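PHB depolymerase (Penicillium funiculosum, PDB 2D81) hydrolyses the ester bonds of the biopolyester polyhydroxybutyrate through an alpha/beta hydrolase fold. Local coordinates at residues T71-M74 / K75-G79; V108-Q111 / L112-Q115; G238-F241 / I242-G246. All coordinates share one frame; numbering follows the deposited sequence.

Contact 1: residues T71-M74 / K75-G79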
loop_
_atom_site.group_PDB
_atom_site.type_symbol
_atom_site.label_atom_id
_atom_site.label_comp_id
_atom_site.label_asym_id
_atom_site.label_seq_id
_atom_site.Cartn_x
_atom_site.Cartn_y
_atom_site.Cartn_z
ATOM N N THR A 71 -10.345 7.672 -15.064
ATOM C CA THR A 71 -10.895 8.831 -14.373
ATOM C C THR A 71 -12.412 8.903 -14.544
ATOM O O THR A 71 -13.137 9.211 -13.594
ATOM C CB THR A 71 -10.254 10.142 -14.885
ATOM O OG1 THR A 71 -8.832 10.077 -14.700
ATOM C CG2 THR A 71 -10.805 11.345 -14.113
ATOM N N ALA A 72 -12.890 8.609 -15.749
ATOM C CA ALA A 72 -14.327 8.542 -16.005
ATOM C C ALA A 72 -14.998 7.486 -15.128
ATOM O O ALA A 72 -16.101 7.698 -14.620
ATOM C CB ALA A 72 -14.583 8.236 -17.477
ATOM N N ASN A 73 -14.334 6.350 -14.948
ATOM C CA ASN A 73 -14.877 5.295 -14.097
ATOM C C ASN A 73 -14.989 5.749 -12.644
ATOM O O ASN A 73 -15.979 5.452 -11.969
ATOM C CB ASN A 73 -14.011 4.032 -14.194
ATOM C CG ASN A 73 -14.255 3.252 -15.484
ATOM O OD1 ASN A 73 -13.488 2.351 -15.839
ATOM N ND2 ASN A 73 -15.331 3.590 -16.183
ATOM N N MET A 74 -13.986 6.475 -12.158
ATOM C CA MET A 74 -14.052 7.008 -10.802
ATOM C C MET A 74 -15.295 7.876 -10.621
ATOM O O MET A 74 -16.001 7.760 -9.620
ATOM C CB MET A 74 -12.789 7.817 -10.481
ATOM C CG MET A 74 -11.554 6.946 -10.278
ATOM S SD MET A 74 -10.056 7.867 -9.895
ATOM C CE MET A 74 -10.394 8.385 -8.220
ATOM N N LYS A 75 -15.564 8.741 -11.595
ATOM C CA LYS A 75 -16.747 9.590 -11.542
ATOM C C LYS A 75 -18.021 8.760 -11.605
ATOM O O LYS A 75 -18.960 8.994 -10.848
ATOM C CB LYS A 75 -16.729 10.601 -12.692
ATOM C CG LYS A 75 -15.618 11.626 -12.581
ATOM C CD LYS A 75 -15.636 12.602 -13.741
ATOM C CE LYS A 75 -14.482 13.587 -13.652
ATOM N NZ LYS A 75 -14.442 14.497 -14.828
ATOM N N SER A 76 -18.042 7.784 -12.506
ATOM C CA SER A 76 -19.245 6.994 -12.738
ATOM C C SER A 76 -19.579 6.080 -11.562
ATOM O O SER A 76 -20.750 5.908 -11.223
ATOM C CB SER A 76 -19.085 6.157 -14.009
ATOM O OG SER A 76 -18.868 6.991 -15.132
ATOM N N TRP A 77 -18.552 5.504 -10.939
ATOM C CA TRP A 77 -18.762 4.531 -9.868
ATOM C C TRP A 77 -18.946 5.175 -8.497
ATOM O O TRP A 77 -19.289 4.495 -7.533
ATOM C CB TRP A 77 -17.588 3.545 -9.799
ATOM C CG TRP A 77 -17.345 2.784 -11.071
ATOM C CD1 TRP A 77 -18.249 2.531 -12.064
ATOM C CD2 TRP A 77 -16.125 2.147 -11.469
ATOM N NE1 TRP A 77 -17.667 1.777 -13.057
ATOM C CE2 TRP A 77 -16.364 1.528 -12.716
ATOM C CE3 TRP A 77 -14.852 2.038 -10.891
ATOM C CZ2 TRP A 77 -15.374 0.810 -13.399
ATOM C CZ3 TRP A 77 -13.868 1.320 -11.573
ATOM C CH2 TRP A 77 -14.137 0.718 -12.813
ATOM N N SER A 78 -18.714 6.481 -8.411
ATOM C CA SER A 78 -18.741 7.172 -7.124
ATOM C C SER A 78 -20.051 6.941 -6.377
ATOM O O SER A 78 -21.130 7.250 -6.882
ATOM C CB SER A 78 -18.524 8.676 -7.326
ATOM O OG SER A 78 -18.557 9.360 -6.081
ATOM N N GLY A 79 -19.949 6.391 -5.171
ATOM C CA GLY A 79 -21.130 6.186 -4.353
ATOM C C GLY A 79 -21.776 4.826 -4.539
ATOM O O GLY A 79 -22.712 4.473 -3.817
#
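Asn-73 and Trp-77, one helical turn apart, run alongside each other in the same direction, with the flat amide stacked on the indole and the two planes only 18° apart. The closest approach of the side chains is Asn-73 CG to Trp-77 CZ2 at 3.4 Å. CB of Asn-73 sits over the same face, 3.5 Å from the centroid of the six-membered ring and nearly along its normal, a CH-pi contact displaced toward the rim. With Trp-77 CG beside its backbone N (chi1 -58°), the indole folds back against the preceding turn, where Asn-73 O also lies over the ring face. That carbonyl oxygen accepts Trp-77 N at 2.8 Å. All this belongs to helix 68-77, a peripheral helix of a circularly permuted alpha/beta hydrolase fold, where Tyr-48, Arg-52 and Gln-297 also touch the indole. One residue earlier along the helix, Ala-72 O is gripped twice by one residue: Ser-76 N and Ser-76 OG each donate to it at 2.9 Å. The hydroxyl comes from above the carbonyl plane, 41° out of it, the amide much nearer that plane. Lys-75 N bonds to Thr-71 O at 3.2 Å, while Thr-71 OG1 turns back to Ile-67 O.

Contact 2: residues V108-Q111 / L112-Q115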
loop_
_atom_site.group_PDB
_atom_site.type_symbol
_atom_site.label_atom_id
_atom_site.label_comp_id
_atom_site.label_asym_id
_atom_site.label_seq_id
_atom_site.Cartn_x
_atom_site.Cartn_y
_atom_site.Cartn_z
ATOM N N VAL A 108 4.472 7.055 -15.292
ATOM C CA VAL A 108 3.296 6.348 -14.800
ATOM C C VAL A 108 2.798 6.976 -13.505
ATOM O O VAL A 108 1.607 7.244 -13.355
ATOM C CB VAL A 108 3.604 4.854 -14.556
ATOM C CG1 VAL A 108 2.380 4.148 -13.983
ATOM C CG2 VAL A 108 4.028 4.197 -15.868
ATOM N N MET A 109 3.706 7.222 -12.569
ATOM C CA MET A 109 3.310 7.870 -11.325
ATOM C C MET A 109 2.725 9.260 -11.554
ATOM O O MET A 109 1.815 9.677 -10.840
ATOM C CB MET A 109 4.493 7.945 -10.356
ATOM C CG MET A 109 4.644 6.708 -9.480
ATOM S SD MET A 109 3.196 6.441 -8.403
ATOM C CE MET A 109 3.413 7.792 -7.230
ATOM N N ASN A 110 3.226 9.974 -12.557
ATOM C CA ASN A 110 2.700 11.301 -12.851
ATOM C C ASN A 110 1.243 11.240 -13.300
ATOM O O ASN A 110 0.469 12.156 -13.022
ATOM C CB ASN A 110 3.530 11.992 -13.934
ATOM C CG ASN A 110 3.050 13.405 -14.218
ATOM O OD1 ASN A 110 3.192 14.306 -13.383
ATOM N ND2 ASN A 110 2.467 13.606 -15.393
ATOM N N GLN A 111 0.870 10.171 -14.001
ATOM C CA GLN A 111 -0.516 10.005 -14.432
ATOM C C GLN A 111 -1.442 9.744 -13.247
ATOM O O GLN A 111 -2.595 10.173 -13.247
ATOM C CB GLN A 111 -0.645 8.857 -15.440
ATOM C CG GLN A 111 -0.054 9.134 -16.819
ATOM C CD GLN A 111 -0.725 10.295 -17.528
ATOM O OE1 GLN A 111 -0.443 11.459 -17.243
ATOM N NE2 GLN A 111 -1.629 9.981 -18.454
ATOM N N LEU A 112 -0.944 9.031 -12.240
ATOM C CA LEU A 112 -1.695 8.877 -11.000
ATOM C C LEU A 112 -1.920 10.238 -10.352
ATOM O O LEU A 112 -3.016 10.533 -9.874
ATOM C CB LEU A 112 -0.952 7.962 -10.023
ATOM C CG LEU A 112 -1.545 7.863 -8.610
ATOM C CD1 LEU A 112 -2.946 7.267 -8.656
ATOM C CD2 LEU A 112 -0.634 6.988 -7.754
ATOM N N LYS A 113 -0.879 11.066 -10.333
ATOM C CA LYS A 113 -0.998 12.408 -9.775
ATOM C C LYS A 113 -2.073 13.187 -10.525
ATOM O O LYS A 113 -2.932 13.822 -9.918
ATOM C CB LYS A 113 0.335 13.147 -9.877
ATOM C CG LYS A 113 0.300 14.562 -9.312
ATOM C CD LYS A 113 1.664 15.222 -9.426
ATOM C CE LYS A 113 1.662 16.604 -8.800
ATOM N NZ LYS A 113 2.972 17.282 -8.986
ATOM N N ALA A 114 -2.021 13.130 -11.851
ATOM C CA ALA A 114 -2.960 13.870 -12.687
ATOM C C ALA A 114 -4.377 13.367 -12.451
ATOM O O ALA A 114 -5.327 14.152 -12.361
ATOM C CB ALA A 114 -2.588 13.711 -14.150
ATOM N N GLN A 115 -4.513 12.050 -12.354
ATOM C CA GLN A 115 -5.818 11.434 -12.152
ATOM C C GLN A 115 -6.440 11.876 -10.831
ATOM O O GLN A 115 -7.588 12.316 -10.795
ATOM C CB GLN A 115 -5.686 9.911 -12.173
ATOM C CG GLN A 115 -6.978 9.176 -11.864
ATOM C CD GLN A 115 -6.770 7.683 -11.750
ATOM O OE1 GLN A 115 -5.907 7.224 -11.003
ATOM N NE2 GLN A 115 -7.567 6.913 -12.486
#
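Met-109 and Leu-112 meet because their torsions swing both side chains to the same side of helix 106-116. Leu-112 carries CG opposite its backbone N (chi1 172°), whereas Met-109 is bent at both chi2 (-62°) and chi3 (-71°), curling its thioether back instead of reaching straight out. The two side chains then run alongside one another, SD of Met-109 lying 3.9 Å from CD2 of Leu-112 and CE of Met-109 only slightly farther from that same methyl. It is a purely apolar touch, and both residues are buried: their side chains pack on Met-95 of strand 92-98, and Met-109 also reaches Tyr-127 of strand 125-130.

Beneath them runs the ordinary i to i+4 bonding of an alpha helix. Lys-113 N donates to Met-109 O and Ala-114 N to Asn-110 O, and the bond from Gln-115 N to Gln-111 O measures 2.8 Å; the one from Leu-112 N to Val-108 O is weak.

The two glutamines, one turn apart, work away from the helix. Gln-111 is kinked at chi2 and gives NE2 to Pro-65 O. Gln-115 is extended, and its NE2 goes to Tyr-48 O, so this buried amide nitrogen is paired with a loop carbonyl. Both side chains also pack on Pro-47 and Ile-67, joining the helix to the loops beside it. Lys-113, by contrast, is an exposed residue whose straight chain leads away from the preceding turn, although it still brushes Met-95 and Tyr-127.

An apolar flank on the sheet and a polar one turned to neighbouring segments suit the helix of a beta-alpha-beta crossover, here linking the adjacent parallel strands 92-98 and 125-130 of the alpha/beta hydrolase sheet.

Contact 3: residues G238-F241 / I242-G246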
loop_
_atom_site.group_PDB
_atom_site.type_symbol
_atom_site.label_atom_id
_atom_site.label_comp_id
_atom_site.label_asym_id
_atom_site.label_seq_id
_atom_site.Cartn_x
_atom_site.Cartn_y
_atom_site.Cartn_z
ATOM N N GLY A 238 10.904 -13.446 3.442
ATOM C CA GLY A 238 10.703 -13.519 4.878
ATOM C C GLY A 238 10.257 -12.187 5.452
ATOM O O GLY A 238 9.400 -11.517 4.879
ATOM N N SER A 239 10.840 -11.794 6.580
ATOM C CA SER A 239 10.388 -10.600 7.285
ATOM C C SER A 239 11.086 -9.322 6.820
ATOM O O SER A 239 11.004 -8.292 7.482
ATOM C CB SER A 239 10.597 -10.767 8.793
ATOM O OG SER A 239 11.976 -10.851 9.110
ATOM N N ARG A 240 11.761 -9.375 5.678
ATOM C CA ARG A 240 12.550 -8.228 5.250
ATOM C C ARG A 240 11.747 -6.970 4.925
ATOM O O ARG A 240 12.222 -5.861 5.165
ATOM C CB ARG A 240 13.443 -8.600 4.063
ATOM C CG ARG A 240 14.612 -9.494 4.452
ATOM C CD ARG A 240 15.688 -9.508 3.377
ATOM N NE ARG A 240 16.779 -10.424 3.699
ATOM C CZ ARG A 240 17.558 -10.319 4.771
ATOM N NH1 ARG A 240 17.375 -9.333 5.638
ATOM N NH2 ARG A 240 18.526 -11.202 4.976
ATOM N N PHE A 241 10.538 -7.110 4.391
ATOM C CA PHE A 241 9.746 -5.912 4.135
ATOM C C PHE A 241 9.284 -5.330 5.466
ATOM O O PHE A 241 9.323 -4.117 5.677
ATOM C CB PHE A 241 8.522 -6.209 3.261
ATOM C CG PHE A 241 7.826 -4.969 2.755
ATOM C CD1 PHE A 241 8.212 -4.375 1.557
ATOM C CD2 PHE A 241 6.807 -4.379 3.496
ATOM C CE1 PHE A 241 7.590 -3.206 1.104
ATOM C CE2 PHE A 241 6.182 -3.213 3.052
ATOM C CZ PHE A 241 6.574 -2.627 1.856
ATOM N N ILE A 242 8.851 -6.203 6.366
ATOM C CA ILE A 242 8.366 -5.771 7.668
ATOM C C ILE A 242 9.441 -5.009 8.439
ATOM O O ILE A 242 9.142 -4.031 9.129
ATOM C CB ILE A 242 7.893 -6.985 8.498
ATOM C CG1 ILE A 242 6.665 -7.607 7.825
ATOM C CG2 ILE A 242 7.573 -6.560 9.933
ATOM C CD1 ILE A 242 6.316 -8.989 8.328
ATOM N N GLN A 243 10.689 -5.445 8.312
ATOM C CA GLN A 243 11.770 -4.898 9.128
ATOM C C GLN A 243 12.614 -3.834 8.432
ATOM O O GLN A 243 13.075 -2.890 9.075
ATOM C CB GLN A 243 12.689 -6.022 9.606
ATOM C CG GLN A 243 12.013 -7.036 10.511
ATOM C CD GLN A 243 12.976 -8.096 11.000
ATOM O OE1 GLN A 243 13.618 -8.783 10.204
ATOM N NE2 GLN A 243 13.083 -8.237 12.316
ATOM N N ASN A 244 12.821 -3.988 7.129
ATOM C CA ASN A 244 13.786 -3.159 6.406
ATOM C C ASN A 244 13.211 -1.862 5.830
ATOM O O ASN A 244 13.965 -1.011 5.360
ATOM C CB ASN A 244 14.423 -3.965 5.269
ATOM C CG ASN A 244 15.454 -4.969 5.757
ATOM O OD1 ASN A 244 15.358 -5.495 6.864
ATOM N ND2 ASN A 244 16.439 -5.254 4.914
ATOM N N THR A 245 11.888 -1.709 5.858
ATOM C CA THR A 245 11.257 -0.552 5.231
ATOM C C THR A 245 11.246 0.675 6.132
ATOM O O THR A 245 11.210 1.805 5.648
ATOM C CB THR A 245 9.808 -0.853 4.811
ATOM O OG1 THR A 245 9.099 -1.428 5.915
ATOM C CG2 THR A 245 9.787 -1.812 3.625
ATOM N N GLY A 246 11.261 0.454 7.443
ATOM C CA GLY A 246 11.365 1.575 8.362
ATOM C C GLY A 246 10.058 2.139 8.897
ATOM O O GLY A 246 10.077 3.123 9.635
HETATM O O HOH W 1 8.527 -9.030 5.023
#
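The Phe-241 ring carries the CG2 methyl of Thr-245 on one face, set over its centre: the carbon is 3.5 Å from the centroid and 7° off the normal, a clean CH-pi contact. His-228, Gln-232 and Tyr-260 also touch this buried side chain. The Arg-240 guanidinium is met only loosely, its NH1 standing 4.2 Å from Asn-244 ND2, which itself bonds to Asp-146 and to Ala-144 O.

Thr-245 serves Phe-241 with both branches. At chi1 50° its OG1 sits between backbone N and carbonyl carbon, donating to Phe-241 O at 2.7 Å almost straight on, and CG2 is thereby placed over the ring. Putting an alanine here in place of Phe-241 would probably leave that methyl without its aromatic seat and open a gap beside Tyr-260.

At the other end, Ser-239 OG donates to Gln-243 OE1 at 2.9 Å, approaching well above the amide plane, and Gln-243 N returns to Ser-239 O at 3.0 Å. A water bridges Gly-238 O and Ile-242 N.

Ser-239 holds the N-cap position without a side-chain capping bond, and Gly-238 and Gly-246, both with positive phi, bracket the short helix 240-244, which lies within the connection between the adjacent parallel strands 221-227 and 256-260 of the alpha/beta hydrolase sheet.

Contacts 1 and 2 are neighbours: their centres are about 17 Å apart, and helices 68-77 and 106-116 touch through Gln-115, whose CG lies 3.5 Å from Thr-71 OG1 and whose NE2 packs 3.7 Å from Met-74 SD. Contact 3 stands apart, on the opposite side of the chain's centre from both, its nearest atoms about 14 Å from contact 2 and about 23 Å from contact 1. The bound hydroxybutyrate trimer is nearer to contact 2, about 8 Å from the Val-108 side chain, than to contact 3, about 11 Å from that of Phe-241. None of the residues lining the trimer's pocket belongs to the three contacts.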